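Side-chain contacts in metallo-beta-lactamase 1 (Acinetobacter baumannii, PDB 5MMD), which probably hydrolyses beta-lactam antibiotics to substituted beta-amino acids, using zinc as its cofactor: residues Gly170-Gly173 / Glu174-Ile177; Val147-Pro150 / Ser151-Ile154. All blocks are in the same frame, centred on the assembly; numbering follows the deposited sequence.

How the contacts relate
From the N terminus, the chain reaches contact 2 first: Val147-Pro150 ends strand 146-149, and Ser151-Ile154 turns the chain back into strand 154-158, so the contact closes a hairpin in the five-stranded sheet. Strand 154-158 then leads directly to the zinc ligand Cys159. Farther along, in the loop before helix 180-190, contact 1 closes a short turn within Gly170-Ile177, next to the metal site. The two are in series, neither nested nor crossed. The centres of contacts 1 and 2 lie about 26 Å apart, on opposite sides of the chain's centre. Contact 2 therefore joins strands remote from the zinc site, and contact 1 shapes a loop beside it.

Contact 1: Gly170-Gly173 / Glu174-Ile177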
loop_
_atom_site.group_PDB
_atom_site.type_symbol
_atom_site.label_atom_id
_atom_site.label_comp_id
_atom_site.label_asym_id
_atom_site.label_seq_id
_atom_site.Cartn_x
_atom_site.Cartn_y
_atom_site.Cartn_z
ATOM N N GLY A 170 9.816 9.490 7.339
ATOM C CA GLY A 170 8.903 8.836 8.264
ATOM C C GLY A 170 9.627 7.801 9.131
ATOM O O GLY A 170 10.752 8.031 9.565
ATOM N N TYR A 171 8.976 6.683 9.410
ATOM C CA TYR A 171 9.570 5.624 10.234
ATOM C C TYR A 171 10.649 4.867 9.468
ATOM O O TYR A 171 10.356 4.174 8.494
ATOM C CB TYR A 171 8.503 4.636 10.708
ATOM C CG TYR A 171 9.114 3.418 11.386
ATOM C CD1 TYR A 171 9.824 3.548 12.573
ATOM C CD2 TYR A 171 9.016 2.145 10.818
ATOM C CE1 TYR A 171 10.386 2.434 13.209
ATOM C CE2 TYR A 171 9.577 1.026 11.442
ATOM C CZ TYR A 171 10.266 1.179 12.622
ATOM O OH TYR A 171 10.826 0.086 13.254
ATOM N N THR A 172 11.901 4.999 9.895
ATOM C CA THR A 172 13.005 4.416 9.127
ATOM C C THR A 172 13.742 3.305 9.892
ATOM O O THR A 172 14.855 2.930 9.531
ATOM C CB THR A 172 14.001 5.475 8.752
ATOM O OG1 THR A 172 14.489 6.086 9.953
ATOM C CG2 THR A 172 13.363 6.518 7.844
ATOM N N GLY A 173 13.116 2.801 10.948
ATOM C CA GLY A 173 13.694 1.738 11.774
ATOM C C GLY A 173 13.934 0.422 11.061
ATOM O O GLY A 173 14.755 -0.372 11.526
ATOM N N GLU A 174 13.234 0.174 9.950
ATOM C CA GLU A 174 13.484 -1.015 9.114
ATOM C C GLU A 174 13.696 -0.640 7.625
ATOM O O GLU A 174 13.465 -1.452 6.737
ATOM C CB GLU A 174 12.333 -2.022 9.238
ATOM C CG GLU A 174 12.054 -2.498 10.661
ATOM C CD GLU A 174 10.584 -2.827 10.892
ATOM O OE1 GLU A 174 10.035 -3.666 10.160
ATOM O OE2 GLU A 174 9.966 -2.255 11.825
ATOM N N ALA A 175 14.190 0.571 7.375
ATOM C CA ALA A 175 14.427 1.041 6.017
ATOM C C ALA A 175 15.740 0.571 5.427
ATOM O O ALA A 175 16.674 0.202 6.138
ATOM C CB ALA A 175 14.393 2.559 5.973
ATOM N N LYS A 176 15.787 0.621 4.101
ATOM C CA LYS A 176 17.008 0.440 3.339
ATOM C C LYS A 176 17.360 1.801 2.757
ATOM O O LYS A 176 17.040 2.092 1.594
ATOM C CB LYS A 176 16.813 -0.605 2.237
ATOM C CG LYS A 176 16.216 -1.908 2.725
ATOM C CD LYS A 176 17.060 -2.594 3.788
ATOM C CE LYS A 176 18.333 -3.155 3.200
ATOM N NZ LYS A 176 19.164 -3.862 4.195
ATOM N N ILE A 177 17.991 2.646 3.570
ATOM C CA ILE A 177 18.168 4.053 3.206
ATOM C C ILE A 177 19.068 4.168 2.002
ATOM O O ILE A 177 18.843 4.991 1.123
ATOM C CB ILE A 177 18.781 4.919 4.356
ATOM C CG1 ILE A 177 17.791 5.084 5.505
ATOM C CG2 ILE A 177 19.144 6.307 3.823
ATOM C CD1 ILE A 177 16.452 5.642 5.096
HETATM O O HOH W 1 11.165 1.453 8.202
#
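Thr172 and Ala175 are the ends of a type I beta turn, with their CA atoms 4.8 Å apart and Gly173 and Glu174 at its corners. The bond that closes it, from Ala175 N to Thr172 O, is nearly straight (167°) but long at 3.3 Å, and counts as weak. A water bridges the same bend, donating to Tyr171 O and accepting from Glu174 N.

The main side-chain pairing spans the turn. Tyr171 has CG opposite its backbone N (chi1 171°), which lays the ring along the turn, with Gly173 N over the centre of one face, 3.5 Å above the plane. From there the hydroxyl donates to Glu174: Tyr171 OH to Glu174 OE2 is 2.9 Å, and the acceptor uses its anti lone pair. Glu174 OE2 sits at the edge of the ring, in its plane, and also approaches Tyr171 CE2 at 3.3 Å, while the carboxylate itself is turned 78° from the ring. The other oxygen, Glu174 OE1, is hydrogen-bonded to His80 NE2, so the two oxygens have separate partners, and together these bonds restrict the rotation of the carboxylate.

At the ends of the turn Thr172 CB meets Ala175 CB at 4.0 Å; past it Thr172 CG2 meets Ile177 CD1 at 4.2 Å. Ile177 also touches helix 208-223.

His80 is a zinc ligand, and the Tyr171 side chain lies about 5 Å from a zinc ion. Glu174 is thus a second-shell residue of the metallo-beta-lactamase zinc site, bonded to first-shell His80, with Tyr171 behind it on the same surface turn.

Contact 2: Val147-Pro150 / Ser151-Ile154; sequences VWIP and SSKI
A beta hairpin brings Ile149 and Ile154 together as an antiparallel hydrogen-bonded pair, at the reversal between strands 146-149 and 154-158. Lys153 and Ile154 both face Ile149, which fits a G1 beta bulge; the positive phi of Lys153 (51°) marks where the chain bends back into the strand.

The firm bond of the pair runs from Ile149 N to Ile154 O, 2.8 Å and close to straight. Its return, Ile154 N to Ile149 O, is weak at 3.4 Å. Ile149 O also takes a weak, bent bond from Ser152 N, and Lys153 N gives another weak one to Pro150 O.

The two isoleucines run next to each other from the same face of the hairpin, with CD1 of Ile149 4.0 Å from CB of Ile154. The CG2 branch of Ile149 turns instead toward the loop, where it meets Ser152 OG at 3.4 Å.

Trp148 works from the neighbouring strand position. A chi1 of 176° swings its indole away from its own N, and the six-membered ring reaches the bulge. Trp148 CH2 lies 3.4 Å from Lys153 CA. Trp148 CE3 comes equally close, 3.4 Å, to Ile154 O. The approach is oblique. The Lys153 side chain runs alongside the indole, its CB 3.7 Å from Trp148 CH2. Tyr191 meets the indole from outside the hairpin.

Chemically, the division is plain: one strong and several weak backbone bonds define the reversal, and the side-chain contacts across it are van der Waals ones. Even the hydroxyl follows this pattern, since Ser152 OG rests against the methyl carbon CG2 of Ile149.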
loop_
_atom_site.group_PDB
_atom_site.type_symbol
_atom_site.label_atom_id
_atom_site.label_comp_id
_atom_site.label_asym_id
_atom_site.label_seq_id
_atom_site.Cartn_x
_atom_site.Cartn_y
_atom_site.Cartn_z
ATOM N N VAL A 147 1.747 -0.613 -6.634
ATOM C CA VAL A 147 0.701 -1.182 -7.475
ATOM C C VAL A 147 0.185 -0.160 -8.448
ATOM O O VAL A 147 -0.252 0.923 -8.046
ATOM C CB VAL A 147 -0.456 -1.708 -6.630
ATOM C CG1 VAL A 147 -1.491 -2.340 -7.493
ATOM C CG2 VAL A 147 0.055 -2.705 -5.560
ATOM N N TRP A 148 0.236 -0.528 -9.721
ATOM C CA TRP A 148 -0.083 0.339 -10.843
ATOM C C TRP A 148 -1.410 -0.067 -11.417
ATOM O O TRP A 148 -1.674 -1.263 -11.618
ATOM C CB TRP A 148 1.002 0.243 -11.879
ATOM C CG TRP A 148 0.848 0.976 -13.178
ATOM C CD1 TRP A 148 0.775 0.402 -14.424
ATOM C CD2 TRP A 148 0.842 2.399 -13.393
ATOM N NE1 TRP A 148 0.719 1.373 -15.397
ATOM C CE2 TRP A 148 0.742 2.607 -14.795
ATOM C CE3 TRP A 148 0.908 3.508 -12.551
ATOM C CZ2 TRP A 148 0.705 3.881 -15.367
ATOM C CZ3 TRP A 148 0.856 4.783 -13.126
ATOM C CH2 TRP A 148 0.783 4.951 -14.516
ATOM N N ILE A 149 -2.254 0.936 -11.658
ATOM C CA ILE A 149 -3.522 0.729 -12.323
ATOM C C ILE A 149 -3.408 1.319 -13.732
ATOM O O ILE A 149 -3.602 2.520 -13.915
ATOM C CB ILE A 149 -4.669 1.390 -11.579
ATOM C CG1 ILE A 149 -4.507 1.166 -10.072
ATOM C CG2 ILE A 149 -6.018 0.862 -12.115
ATOM C CD1 ILE A 149 -5.607 1.777 -9.265
ATOM N N PRO A 150 -3.088 0.481 -14.719
ATOM C CA PRO A 150 -2.678 1.060 -16.007
ATOM C C PRO A 150 -3.821 1.811 -16.688
ATOM O O PRO A 150 -3.639 2.815 -17.392
ATOM C CB PRO A 150 -2.217 -0.168 -16.812
ATOM C CG PRO A 150 -2.692 -1.365 -16.075
ATOM C CD PRO A 150 -2.890 -0.979 -14.666
ATOM N N SER A 151 -5.031 1.349 -16.433
ATOM C CA SER A 151 -6.148 1.923 -17.127
ATOM C C SER A 151 -6.417 3.370 -16.698
ATOM O O SER A 151 -6.843 4.173 -17.536
ATOM C CB SER A 151 -7.387 1.074 -16.917
ATOM O OG SER A 151 -7.612 0.943 -15.540
ATOM N N SER A 152 -6.180 3.708 -15.430
ATOM C CA SER A 152 -6.363 5.083 -14.975
ATOM C C SER A 152 -5.038 5.791 -14.649
ATOM O O SER A 152 -5.050 6.931 -14.199
ATOM C CB SER A 152 -7.303 5.127 -13.761
ATOM O OG SER A 152 -6.969 4.091 -12.852
ATOM N N LYS A 153 -3.913 5.135 -14.917
ATOM C CA LYS A 153 -2.572 5.675 -14.636
ATOM C C LYS A 153 -2.436 6.190 -13.179
ATOM O O LYS A 153 -1.850 7.246 -12.909
ATOM C CB LYS A 153 -2.229 6.761 -15.668
ATOM C CG LYS A 153 -2.122 6.205 -17.089
ATOM C CD LYS A 153 -1.275 7.081 -18.008
ATOM C CE LYS A 153 -1.277 6.576 -19.455
ATOM N NZ LYS A 153 -0.938 5.142 -19.574
ATOM N N ILE A 154 -2.968 5.386 -12.250
ATOM C CA ILE A 154 -2.881 5.639 -10.815
ATOM C C ILE A 154 -1.815 4.714 -10.236
ATOM O O ILE A 154 -1.830 3.491 -10.473
ATOM C CB ILE A 154 -4.258 5.422 -10.114
ATOM C CG1 ILE A 154 -5.245 6.497 -10.614
ATOM C CG2 ILE A 154 -4.104 5.432 -8.580
ATOM C CD1 ILE A 154 -6.731 6.292 -10.261
#